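Side-chain contacts in tryptophan synthase alpha chain (Chlamydia trachomatis, PDB 6V82), which probably catalyses the aldol cleavage of indoleglycerol phosphate to indole and glyceraldehyde 3-phosphate in the last step of tryptophan biosynthesis: residues 2-7 and 40-45; 13-18 and 169-174; 23-28 and 73-78; 78-83 and 90-95. All blocks are in the same frame, centred on the assembly; numbering follows the deposited sequence.

Contact 1. Residues 2-7 and 40-45; sequences SKLTQV and VDILEL
I42 meets L4 and V7 through a single atom, its terminal methyl CD1. The methyl CD2 of L4 lies 4.1 Å from I42 CD1. The methyl CG1 of V7 lies 3.9 Å from the same I42 CD1. The two helix residues approach it differently. The L4 side chain crosses that of I42 at about a right angle. V7 comes in obliquely, with its CB already directed at the strand. In L4 the CB bond does not aim at the strand, and it is the end of the chain that closes the gap. In I42, CG1 stands opposite the carbonyl carbon (chi1 -64°) and the chain runs on extended (chi2 172°). This carries CD1 out to the short helix 4-7. The other methyl of V7, CG2, rests 4.2 Å from the backbone O of D41. The carboxylate of D41 is engaged elsewhere: its OD1 accepts a hydrogen bond from C14 N on the adjoining strand. The contact itself is apolar. L13, P91, I93 and F171 add further apolar surface around L4, V7 and I42. Two residues beyond I42 on the strand, the predicted proton acceptor E44 lies away from this contact. A short N-terminal helix packed against inward-facing residues at the start of the parallel strands closes the bottom of the barrel, as in other TIM barrels of the TrpA family.

Contact 2. Residues 13-18 and 169-174; sequences LCIGYL and RGFLYY
The rings of F171 and Y173 stand beside each other, and the methyl CD1 of I15 touches both. One face of the Y173 ring carries F171 CE1, 3.5 Å above the plane and over the ring centre. Y173 CD1 in turn sits at the edge of the F171 ring, in its plane. F171 thus turns its edge to the face of Y173. I15 CD1 approaches both rings obliquely. It lies 4.1 Å from F171 CZ and 3.9 Å from Y173 CE1. Its closest approach is to the hydroxyl, 3.4 Å from Y173 OH. The other methyl, I15 CG2, is 3.8 Å from Y173 OH. The side chains of I15 and Y173 come from opposite directions across the barrel. The CB of I15 points toward the rings, and with CG1 opposite the carbonyl carbon (chi1 -53°) the extended chain carries CD1 to them. All three residues are buried. The Y173 hydroxyl is satisfied by a hydrogen bond to E44 OE2. R205 forms a salt bridge with E44 and a cation-pi contact with the Y173 ring. I15 also packs on E44, so the carboxylate has both apolar and polar neighbours. The nearest CA atoms, I15 and Y173, are 11.3 Å apart, and side chains alone bridge the gap. Such packing across a TIM barrel interior, beside the predicted proton acceptor E44, is consistent with a floor to the active site.

Contact 3. Residues 23-28 and 73-78; sequences GGTSYT and SETLLE. With SO4 (sulfate ion), chain E.
Van der Waals contact between T25 and the pair T75 and E78 brings the two helices together. T25 OG1 lies 3.8 Å from T75 CB, and these two side chains meet at a slant. T25 CG2 lies 3.9 Å from E78 OE1, with the side chains at about a right angle. The torsion of T25 (chi1 -64°) sets OG1 beside its own backbone N and sends CG2 towards E78.

Water carries the polar contacts. One water bridges the two threonines, 2.8 Å from T25 OG1 and equally far from T75 OG1. A second water also bonds T25 OG1 and gives a weak hydrogen bond to E78 OE2. T25 OG1 therefore has two water partners.

The segments lie near the starts of helices 25-37 and 73-84, two of the outer helices of the TIM barrel. They lie at its surface, away from the predicted catalytic residues. G24 is the N-cap of the first helix. Its O accepts from T28 N at 3.0 Å and from T28 OG1 at 2.8 Å, from opposite faces of the carbonyl plane. T28 OG1 also bonds G21 N.

Anion binding forms a third group. A sulfate, probably from the crystallisation liquor, sits at the N-terminus of helix 25-37. T25 N donates to sulfate O4 at 3.0 Å, with an N-H...O angle of 150°. S26 N donates to sulfate O2 at 2.9 Å, and S26 OG also donates to this oxygen. Two backbone N-H groups at a helix start suit an anion, and the helix dipole would probably favour it too.

Contact 4. Residues 78-83 and 90-95; sequences EIVEGI and VPLILY
V80 and I83 of helix 73-84 both pack on L92 of strand 92-96. Along the helix, I79 turns to the neighbouring helix 25-37, where T25 and T28 receive it. V80 is the first residue to meet the strand. Its methyl CG1 lies 3.9 Å from L92 CD1. The V80 and L92 side chains run antiparallel to each other, side by side. V80 CG1 is turned opposite the backbone N (chi1 174°), which brings this methyl to L92. Elsewhere V80 packs on L45 and I117. I83 follows about one turn after V80, which puts it on the same face of the helix. The backbone bond from I83 N to I79 O, 3.0 Å long, belongs to this turn. I83 uses its branch methyl CG2, which is 4.1 Å from L92 CD1 and 4.2 Å from L92 CD2. This pair crosses at an angle, and CG2 faces both methyls of the leucine. I83 also touches A32 of helix 25-37. On the strand, L92 points its CB at the helix, and its extended chain (chi2 175°) carries CD1 out to it. L92 CD1 takes contacts from both helix residues. L92 N is hydrogen-bonded to N118 OD1, beside the next strand of the sheet. The contact packs an outer helix of the TIM barrel on its parallel sheet. The touching atoms are all aliphatic carbon and the three residues are buried, so this interface rests on the hydrophobic effect and close packing.

In the fold
All four contacts belong to one TIM barrel. Strands 13-19, 42-46 and 92-96 lie side by side in its parallel sheet, in the order 13-19, 42-46, 92-96, and serve contacts 2, 1 and 4 respectively. Contacts 1 and 2 are the inner pair, with centres about 7 Å apart. Contact 4 lies on the outer side of the sheet, its centre about 10 Å from that of contact 1. The centre of contact 3, at the surface, is about 10 Å from that of contact 4; they share E78 and helix 73-84. Along the chain, contact 1 alternates with contacts 2 and 3. Contacts 3 and 4 follow in series within the loop closed by contact 2. The set runs from the interior with the predicted active-site residue to the helical shell.

Contact 1. Residues 2-7 and 40-45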
# COMPACT_ATOMS: atom_id res chain seq x y z
N SER A 2 9.83 -24.97 -57.30
CA SER A 2 9.99 -26.01 -58.31
C SER A 2 8.87 -27.04 -58.18
O SER A 2 8.40 -27.59 -59.17
CB SER A 2 11.35 -26.71 -58.19
OG SER A 2 11.39 -27.58 -57.07
N LYS A 3 8.46 -27.30 -56.94
CA LYS A 3 7.29 -28.12 -56.66
C LYS A 3 6.08 -27.27 -56.32
O LYS A 3 4.95 -27.62 -56.69
CB LYS A 3 7.57 -29.10 -55.51
CG LYS A 3 6.45 -30.08 -55.23
CD LYS A 3 6.93 -31.33 -54.49
CE LYS A 3 7.51 -32.37 -55.44
NZ LYS A 3 7.99 -33.58 -54.71
N LEU A 4 6.30 -26.16 -55.62
CA LEU A 4 5.26 -25.15 -55.47
C LEU A 4 4.93 -24.51 -56.81
O LEU A 4 3.76 -24.33 -57.15
CB LEU A 4 5.69 -24.10 -54.47
CG LEU A 4 5.51 -24.52 -53.02
CD1 LEU A 4 6.38 -23.65 -52.13
CD2 LEU A 4 4.04 -24.45 -52.61
N THR A 5 5.96 -24.15 -57.59
CA THR A 5 5.72 -23.53 -58.88
C THR A 5 4.92 -24.46 -59.79
O THR A 5 4.05 -24.01 -60.55
CB THR A 5 7.04 -23.13 -59.54
OG1 THR A 5 7.72 -24.30 -60.02
CG2 THR A 5 7.93 -22.41 -58.54
N GLN A 6 5.19 -25.77 -59.72
CA GLN A 6 4.41 -26.73 -60.50
C GLN A 6 2.94 -26.69 -60.11
O GLN A 6 2.06 -26.61 -60.98
CB GLN A 6 4.97 -28.14 -60.34
CG GLN A 6 6.10 -28.50 -61.31
CD GLN A 6 5.65 -28.52 -62.77
OE1 GLN A 6 5.99 -27.63 -63.54
NE2 GLN A 6 4.88 -29.54 -63.14
N VAL A 7 2.65 -26.72 -58.81
CA VAL A 7 1.26 -26.88 -58.38
C VAL A 7 0.42 -25.66 -58.75
O VAL A 7 -0.79 -25.78 -58.96
CB VAL A 7 1.19 -27.19 -56.87
CG1 VAL A 7 1.44 -25.96 -56.03
CG2 VAL A 7 -0.16 -27.79 -56.53
N VAL A 40 -7.26 -31.10 -50.60
CA VAL A 40 -6.34 -30.01 -50.28
C VAL A 40 -5.10 -30.11 -51.16
O VAL A 40 -4.53 -31.19 -51.33
CB VAL A 40 -5.98 -30.05 -48.78
CG1 VAL A 40 -4.87 -29.06 -48.45
CG2 VAL A 40 -7.22 -29.76 -47.91
N ASP A 41 -4.69 -28.98 -51.74
CA ASP A 41 -3.60 -28.99 -52.72
C ASP A 41 -2.24 -28.72 -52.10
O ASP A 41 -1.21 -29.14 -52.65
CB ASP A 41 -3.85 -27.96 -53.82
CG ASP A 41 -5.19 -28.16 -54.52
OD1 ASP A 41 -6.08 -27.29 -54.36
OD2 ASP A 41 -5.35 -29.17 -55.23
N ILE A 42 -2.20 -28.02 -50.98
CA ILE A 42 -0.96 -27.65 -50.32
C ILE A 42 -1.18 -27.79 -48.83
O ILE A 42 -2.14 -27.23 -48.29
CB ILE A 42 -0.55 -26.21 -50.67
CG1 ILE A 42 -0.25 -26.07 -52.15
CG2 ILE A 42 0.62 -25.77 -49.80
CD1 ILE A 42 -0.02 -24.65 -52.61
N LEU A 43 -0.32 -28.54 -48.16
CA LEU A 43 -0.38 -28.64 -46.71
C LEU A 43 0.49 -27.56 -46.08
O LEU A 43 1.65 -27.39 -46.47
CB LEU A 43 0.08 -30.02 -46.24
CG LEU A 43 -0.99 -31.07 -46.46
CD1 LEU A 43 -0.54 -32.40 -45.91
CD2 LEU A 43 -2.30 -30.62 -45.83
N GLU A 44 -0.07 -26.83 -45.13
CA GLU A 44 0.69 -25.89 -44.32
C GLU A 44 0.82 -26.52 -42.95
O GLU A 44 -0.16 -26.59 -42.20
CB GLU A 44 0.06 -24.51 -44.24
CG GLU A 44 0.94 -23.51 -43.49
CD GLU A 44 0.72 -22.07 -43.94
OE1 GLU A 44 0.24 -21.25 -43.11
OE2 GLU A 44 1.02 -21.76 -45.12
N LEU A 45 2.02 -26.97 -42.63
CA LEU A 45 2.30 -27.75 -41.44
C LEU A 45 2.90 -26.83 -40.37
O LEU A 45 3.99 -26.26 -40.57
CB LEU A 45 3.22 -28.92 -41.79
CG LEU A 45 3.36 -30.03 -40.76
CD1 LEU A 45 2.01 -30.68 -40.47
CD2 LEU A 45 4.36 -31.04 -41.28

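Contact 2. Residues 13-18 and 169-174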
# COMPACT_ATOMS: atom_id res chain seq x y z
N LEU A 13 -6.01 -22.93 -55.83
CA LEU A 13 -5.59 -24.00 -54.94
C LEU A 13 -6.13 -23.79 -53.53
O LEU A 13 -6.42 -22.67 -53.10
CB LEU A 13 -4.06 -24.06 -54.90
CG LEU A 13 -3.36 -24.15 -56.25
CD1 LEU A 13 -1.87 -24.34 -56.04
CD2 LEU A 13 -3.94 -25.29 -57.10
N CYS A 14 -6.27 -24.88 -52.79
CA CYS A 14 -6.68 -24.82 -51.40
C CYS A 14 -5.50 -25.21 -50.52
O CYS A 14 -4.96 -26.31 -50.66
CB CYS A 14 -7.86 -25.75 -51.12
SG CYS A 14 -8.08 -26.00 -49.33
N ILE A 15 -5.12 -24.31 -49.61
CA ILE A 15 -4.09 -24.58 -48.61
C ILE A 15 -4.78 -24.97 -47.31
O ILE A 15 -5.71 -24.28 -46.86
CB ILE A 15 -3.17 -23.37 -48.40
CG1 ILE A 15 -2.58 -22.89 -49.73
CG2 ILE A 15 -2.07 -23.71 -47.40
CD1 ILE A 15 -1.86 -21.55 -49.64
N GLY A 16 -4.34 -26.07 -46.71
CA GLY A 16 -4.89 -26.53 -45.46
C GLY A 16 -3.86 -26.54 -44.34
O GLY A 16 -2.76 -27.08 -44.52
N TYR A 17 -4.21 -25.94 -43.21
CA TYR A 17 -3.31 -25.87 -42.06
C TYR A 17 -3.54 -27.02 -41.10
O TYR A 17 -4.69 -27.37 -40.80
CB TYR A 17 -3.49 -24.56 -41.29
CG TYR A 17 -2.62 -24.53 -40.06
CD1 TYR A 17 -1.28 -24.17 -40.14
CD2 TYR A 17 -3.13 -24.88 -38.81
CE1 TYR A 17 -0.49 -24.16 -39.01
CE2 TYR A 17 -2.35 -24.87 -37.69
CZ TYR A 17 -1.02 -24.51 -37.79
OH TYR A 17 -0.22 -24.51 -36.66
N LEU A 18 -2.45 -27.59 -40.61
CA LEU A 18 -2.46 -28.52 -39.48
C LEU A 18 -1.29 -28.21 -38.56
O LEU A 18 -0.20 -27.87 -39.03
CB LEU A 18 -2.36 -29.98 -39.90
CG LEU A 18 -3.54 -30.65 -40.57
CD1 LEU A 18 -3.15 -32.08 -40.96
CD2 LEU A 18 -4.73 -30.63 -39.65
N ARG A 169 10.04 -16.91 -52.97
CA ARG A 169 9.96 -17.99 -53.94
C ARG A 169 8.63 -18.71 -53.76
O ARG A 169 7.99 -18.61 -52.71
CB ARG A 169 11.10 -19.01 -53.80
CG ARG A 169 12.52 -18.44 -53.88
CD ARG A 169 12.85 -17.97 -55.28
NE ARG A 169 14.27 -17.67 -55.41
CZ ARG A 169 14.80 -16.46 -55.20
NH1 ARG A 169 14.02 -15.44 -54.87
NH2 ARG A 169 16.11 -16.28 -55.33
N GLY A 170 8.22 -19.45 -54.78
CA GLY A 170 6.99 -20.21 -54.70
C GLY A 170 5.72 -19.39 -54.88
O GLY A 170 5.14 -19.38 -55.97
N PHE A 171 5.28 -18.73 -53.81
CA PHE A 171 4.13 -17.83 -53.87
C PHE A 171 4.24 -16.87 -52.70
O PHE A 171 5.00 -17.09 -51.76
CB PHE A 171 2.81 -18.59 -53.84
CG PHE A 171 2.54 -19.26 -52.52
CD1 PHE A 171 1.71 -18.66 -51.59
CD2 PHE A 171 3.12 -20.48 -52.21
CE1 PHE A 171 1.46 -19.27 -50.37
CE2 PHE A 171 2.88 -21.09 -50.99
CZ PHE A 171 2.04 -20.48 -50.07
N LEU A 172 3.47 -15.79 -52.78
CA LEU A 172 3.42 -14.76 -51.75
C LEU A 172 2.06 -14.76 -51.09
O LEU A 172 1.03 -14.79 -51.76
CB LEU A 172 3.68 -13.37 -52.33
CG LEU A 172 5.13 -12.93 -52.38
CD1 LEU A 172 5.22 -11.63 -53.15
CD2 LEU A 172 5.67 -12.76 -50.98
N TYR A 173 2.07 -14.72 -49.76
CA TYR A 173 0.85 -14.44 -49.04
C TYR A 173 0.60 -12.93 -49.03
O TYR A 173 1.53 -12.13 -48.94
CB TYR A 173 0.93 -14.95 -47.62
CG TYR A 173 0.64 -16.42 -47.44
CD1 TYR A 173 -0.57 -16.95 -47.86
CD2 TYR A 173 1.55 -17.25 -46.81
CE1 TYR A 173 -0.85 -18.29 -47.67
CE2 TYR A 173 1.28 -18.59 -46.62
CZ TYR A 173 0.07 -19.10 -47.05
OH TYR A 173 -0.21 -20.43 -46.87
N TYR A 174 -0.67 -12.57 -49.10
CA TYR A 174 -1.10 -11.18 -49.13
C TYR A 174 -2.16 -10.97 -48.06
O TYR A 174 -3.10 -11.76 -47.98
CB TYR A 174 -1.63 -10.81 -50.51
CG TYR A 174 -1.84 -9.34 -50.69
CD1 TYR A 174 -3.06 -8.76 -50.36
CD2 TYR A 174 -0.82 -8.53 -51.16
CE1 TYR A 174 -3.26 -7.41 -50.51
CE2 TYR A 174 -1.01 -7.17 -51.31
CZ TYR A 174 -2.24 -6.61 -50.98
OH TYR A 174 -2.47 -5.26 -51.12

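Contact 3. Residues 23-28 and 73-78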
# COMPACT_ATOMS: atom_id res chain seq x y z
N GLY A 23 -2.19 -34.13 -31.25
CA GLY A 23 -2.67 -35.50 -31.29
C GLY A 23 -1.59 -36.56 -31.46
O GLY A 23 -1.91 -37.75 -31.44
N GLY A 24 -0.33 -36.16 -31.62
CA GLY A 24 0.76 -37.11 -31.77
C GLY A 24 1.22 -37.25 -33.21
O GLY A 24 0.60 -36.76 -34.16
N THR A 25 2.34 -37.97 -33.37
CA THR A 25 2.95 -38.18 -34.68
C THR A 25 2.01 -38.92 -35.63
O THR A 25 1.72 -38.45 -36.73
CB THR A 25 4.27 -38.93 -34.54
OG1 THR A 25 5.20 -38.13 -33.80
CG2 THR A 25 4.88 -39.27 -35.91
N SER A 26 1.53 -40.10 -35.21
CA SER A 26 0.64 -40.89 -36.06
C SER A 26 -0.58 -40.09 -36.48
O SER A 26 -0.95 -40.06 -37.66
CB SER A 26 0.21 -42.16 -35.33
OG SER A 26 1.33 -42.95 -35.00
N TYR A 27 -1.23 -39.44 -35.51
CA TYR A 27 -2.45 -38.71 -35.82
C TYR A 27 -2.18 -37.60 -36.83
O TYR A 27 -2.97 -37.41 -37.77
CB TYR A 27 -3.07 -38.13 -34.55
CG TYR A 27 -4.35 -37.41 -34.86
CD1 TYR A 27 -5.54 -38.11 -34.97
CD2 TYR A 27 -4.35 -36.04 -35.12
CE1 TYR A 27 -6.71 -37.46 -35.29
CE2 TYR A 27 -5.50 -35.39 -35.45
CZ TYR A 27 -6.68 -36.10 -35.53
OH TYR A 27 -7.84 -35.44 -35.85
N THR A 28 -1.08 -36.87 -36.66
CA THR A 28 -0.78 -35.79 -37.60
C THR A 28 -0.65 -36.34 -39.01
O THR A 28 -1.12 -35.72 -39.97
CB THR A 28 0.50 -35.06 -37.19
OG1 THR A 28 0.40 -34.58 -35.85
CG2 THR A 28 0.75 -33.90 -38.12
N SER A 73 11.82 -31.15 -32.73
CA SER A 73 12.34 -30.94 -34.08
C SER A 73 12.62 -32.26 -34.79
O SER A 73 12.65 -32.30 -36.02
CB SER A 73 13.60 -30.07 -34.04
OG SER A 73 14.60 -30.66 -33.22
N GLU A 74 12.78 -33.35 -34.03
CA GLU A 74 13.00 -34.68 -34.59
C GLU A 74 11.70 -35.38 -34.99
O GLU A 74 11.65 -35.99 -36.07
CB GLU A 74 13.77 -35.55 -33.59
CG GLU A 74 15.24 -35.16 -33.40
CD GLU A 74 16.04 -35.17 -34.71
OE1 GLU A 74 16.01 -36.19 -35.45
OE2 GLU A 74 16.71 -34.15 -35.00
N THR A 75 10.64 -35.33 -34.16
CA THR A 75 9.41 -36.00 -34.57
C THR A 75 8.70 -35.24 -35.68
O THR A 75 7.90 -35.83 -36.41
CB THR A 75 8.44 -36.22 -33.41
OG1 THR A 75 7.90 -34.95 -32.99
CG2 THR A 75 9.11 -36.90 -32.24
N LEU A 76 8.98 -33.95 -35.82
CA LEU A 76 8.50 -33.21 -36.98
C LEU A 76 9.04 -33.81 -38.28
O LEU A 76 8.30 -33.96 -39.26
CB LEU A 76 8.89 -31.73 -36.86
CG LEU A 76 8.61 -30.83 -38.07
CD1 LEU A 76 7.12 -30.61 -38.30
CD2 LEU A 76 9.31 -29.51 -37.88
N LEU A 77 10.32 -34.21 -38.29
CA LEU A 77 10.87 -34.93 -39.43
C LEU A 77 10.14 -36.25 -39.64
O LEU A 77 9.85 -36.62 -40.79
CB LEU A 77 12.37 -35.17 -39.24
CG LEU A 77 13.24 -33.91 -39.25
CD1 LEU A 77 14.69 -34.28 -39.08
CD2 LEU A 77 13.03 -33.12 -40.53
N GLU A 78 9.86 -37.00 -38.56
CA GLU A 78 9.06 -38.22 -38.69
C GLU A 78 7.72 -37.94 -39.34
O GLU A 78 7.25 -38.72 -40.17
CB GLU A 78 8.79 -38.84 -37.33
CG GLU A 78 9.90 -39.53 -36.64
CD GLU A 78 9.37 -40.25 -35.42
OE1 GLU A 78 8.37 -41.00 -35.56
OE2 GLU A 78 9.93 -40.02 -34.32
S SO4 E . 2.52 -41.36 -31.64
O1 SO4 E . 2.02 -41.91 -30.38
O2 SO4 E . 1.39 -41.12 -32.53
O3 SO4 E . 3.45 -42.30 -32.26
O4 SO4 E . 3.20 -40.08 -31.38
O HOH W 1 5.14 -35.54 -32.64
O HOH W 2 7.06 -39.83 -32.65

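Contact 4. Residues 78-83 and 90-95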
# COMPACT_ATOMS: atom_id res chain seq x y z
N GLU A 78 9.86 -37.00 -38.56
CA GLU A 78 9.06 -38.22 -38.69
C GLU A 78 7.72 -37.94 -39.34
O GLU A 78 7.25 -38.72 -40.17
CB GLU A 78 8.79 -38.84 -37.33
CG GLU A 78 9.90 -39.53 -36.64
CD GLU A 78 9.37 -40.25 -35.42
OE1 GLU A 78 8.37 -41.00 -35.56
OE2 GLU A 78 9.93 -40.02 -34.32
N ILE A 79 7.07 -36.85 -38.92
CA ILE A 79 5.75 -36.51 -39.45
C ILE A 79 5.84 -36.24 -40.94
O ILE A 79 5.06 -36.77 -41.74
CB ILE A 79 5.17 -35.30 -38.70
CG1 ILE A 79 4.73 -35.71 -37.30
CG2 ILE A 79 4.02 -34.69 -39.50
CD1 ILE A 79 4.41 -34.55 -36.44
N VAL A 80 6.80 -35.39 -41.34
CA VAL A 80 6.95 -35.07 -42.76
C VAL A 80 7.29 -36.32 -43.55
O VAL A 80 6.78 -36.52 -44.66
CB VAL A 80 8.02 -33.98 -42.95
CG1 VAL A 80 8.28 -33.76 -44.44
CG2 VAL A 80 7.58 -32.70 -42.27
N GLU A 81 8.14 -37.19 -43.01
CA GLU A 81 8.45 -38.43 -43.71
C GLU A 81 7.23 -39.35 -43.79
O GLU A 81 7.07 -40.06 -44.78
CB GLU A 81 9.63 -39.13 -43.06
CG GLU A 81 10.94 -38.37 -43.26
CD GLU A 81 12.06 -38.87 -42.37
OE1 GLU A 81 11.90 -39.97 -41.81
OE2 GLU A 81 13.09 -38.17 -42.23
N GLY A 82 6.37 -39.35 -42.76
CA GLY A 82 5.16 -40.14 -42.83
C GLY A 82 4.18 -39.65 -43.88
O GLY A 82 3.50 -40.44 -44.53
N ILE A 83 4.10 -38.32 -44.06
CA ILE A 83 3.28 -37.75 -45.13
C ILE A 83 3.85 -38.11 -46.49
O ILE A 83 3.11 -38.49 -47.41
CB ILE A 83 3.17 -36.22 -44.96
CG1 ILE A 83 2.40 -35.88 -43.69
CG2 ILE A 83 2.53 -35.59 -46.18
CD1 ILE A 83 2.53 -34.43 -43.29
N VAL A 90 2.07 -33.44 -53.37
CA VAL A 90 1.50 -32.33 -52.62
C VAL A 90 2.59 -31.49 -51.97
O VAL A 90 3.38 -32.00 -51.17
CB VAL A 90 0.51 -32.84 -51.56
CG1 VAL A 90 0.08 -31.71 -50.67
CG2 VAL A 90 -0.70 -33.48 -52.24
N PRO A 91 2.66 -30.20 -52.28
CA PRO A 91 3.64 -29.32 -51.62
C PRO A 91 3.39 -29.22 -50.12
O PRO A 91 2.24 -29.21 -49.67
CB PRO A 91 3.42 -27.97 -52.30
CG PRO A 91 2.83 -28.32 -53.63
CD PRO A 91 1.99 -29.53 -53.41
N LEU A 92 4.48 -29.15 -49.34
CA LEU A 92 4.42 -28.97 -47.89
C LEU A 92 5.11 -27.66 -47.52
O LEU A 92 6.29 -27.48 -47.81
CB LEU A 92 5.10 -30.13 -47.16
CG LEU A 92 4.49 -31.51 -47.39
CD1 LEU A 92 5.32 -32.59 -46.70
CD2 LEU A 92 3.07 -31.53 -46.88
N ILE A 93 4.35 -26.77 -46.88
CA ILE A 93 4.87 -25.53 -46.31
C ILE A 93 5.08 -25.75 -44.82
O ILE A 93 4.14 -26.10 -44.10
CB ILE A 93 3.89 -24.35 -46.53
CG1 ILE A 93 3.47 -24.22 -47.99
CG2 ILE A 93 4.51 -23.07 -46.04
CD1 ILE A 93 4.63 -24.24 -48.95
N LEU A 94 6.31 -25.54 -44.35
CA LEU A 94 6.51 -25.48 -42.91
C LEU A 94 6.20 -24.06 -42.45
O LEU A 94 6.85 -23.09 -42.88
CB LEU A 94 7.93 -25.86 -42.52
CG LEU A 94 8.03 -25.99 -41.00
CD1 LEU A 94 7.19 -27.17 -40.55
CD2 LEU A 94 9.48 -26.16 -40.54
N TYR A 95 5.19 -23.93 -41.60
CA TYR A 95 4.85 -22.67 -40.97
C TYR A 95 5.41 -22.66 -39.56
O TYR A 95 5.17 -23.61 -38.80
CB TYR A 95 3.33 -22.48 -40.95
CG TYR A 95 2.87 -21.34 -40.10
CD1 TYR A 95 2.86 -20.04 -40.60
CD2 TYR A 95 2.43 -21.56 -38.79
CE1 TYR A 95 2.42 -18.98 -39.82
CE2 TYR A 95 1.98 -20.51 -38.01
CZ TYR A 95 1.98 -19.22 -38.52
OH TYR A 95 1.56 -18.18 -37.73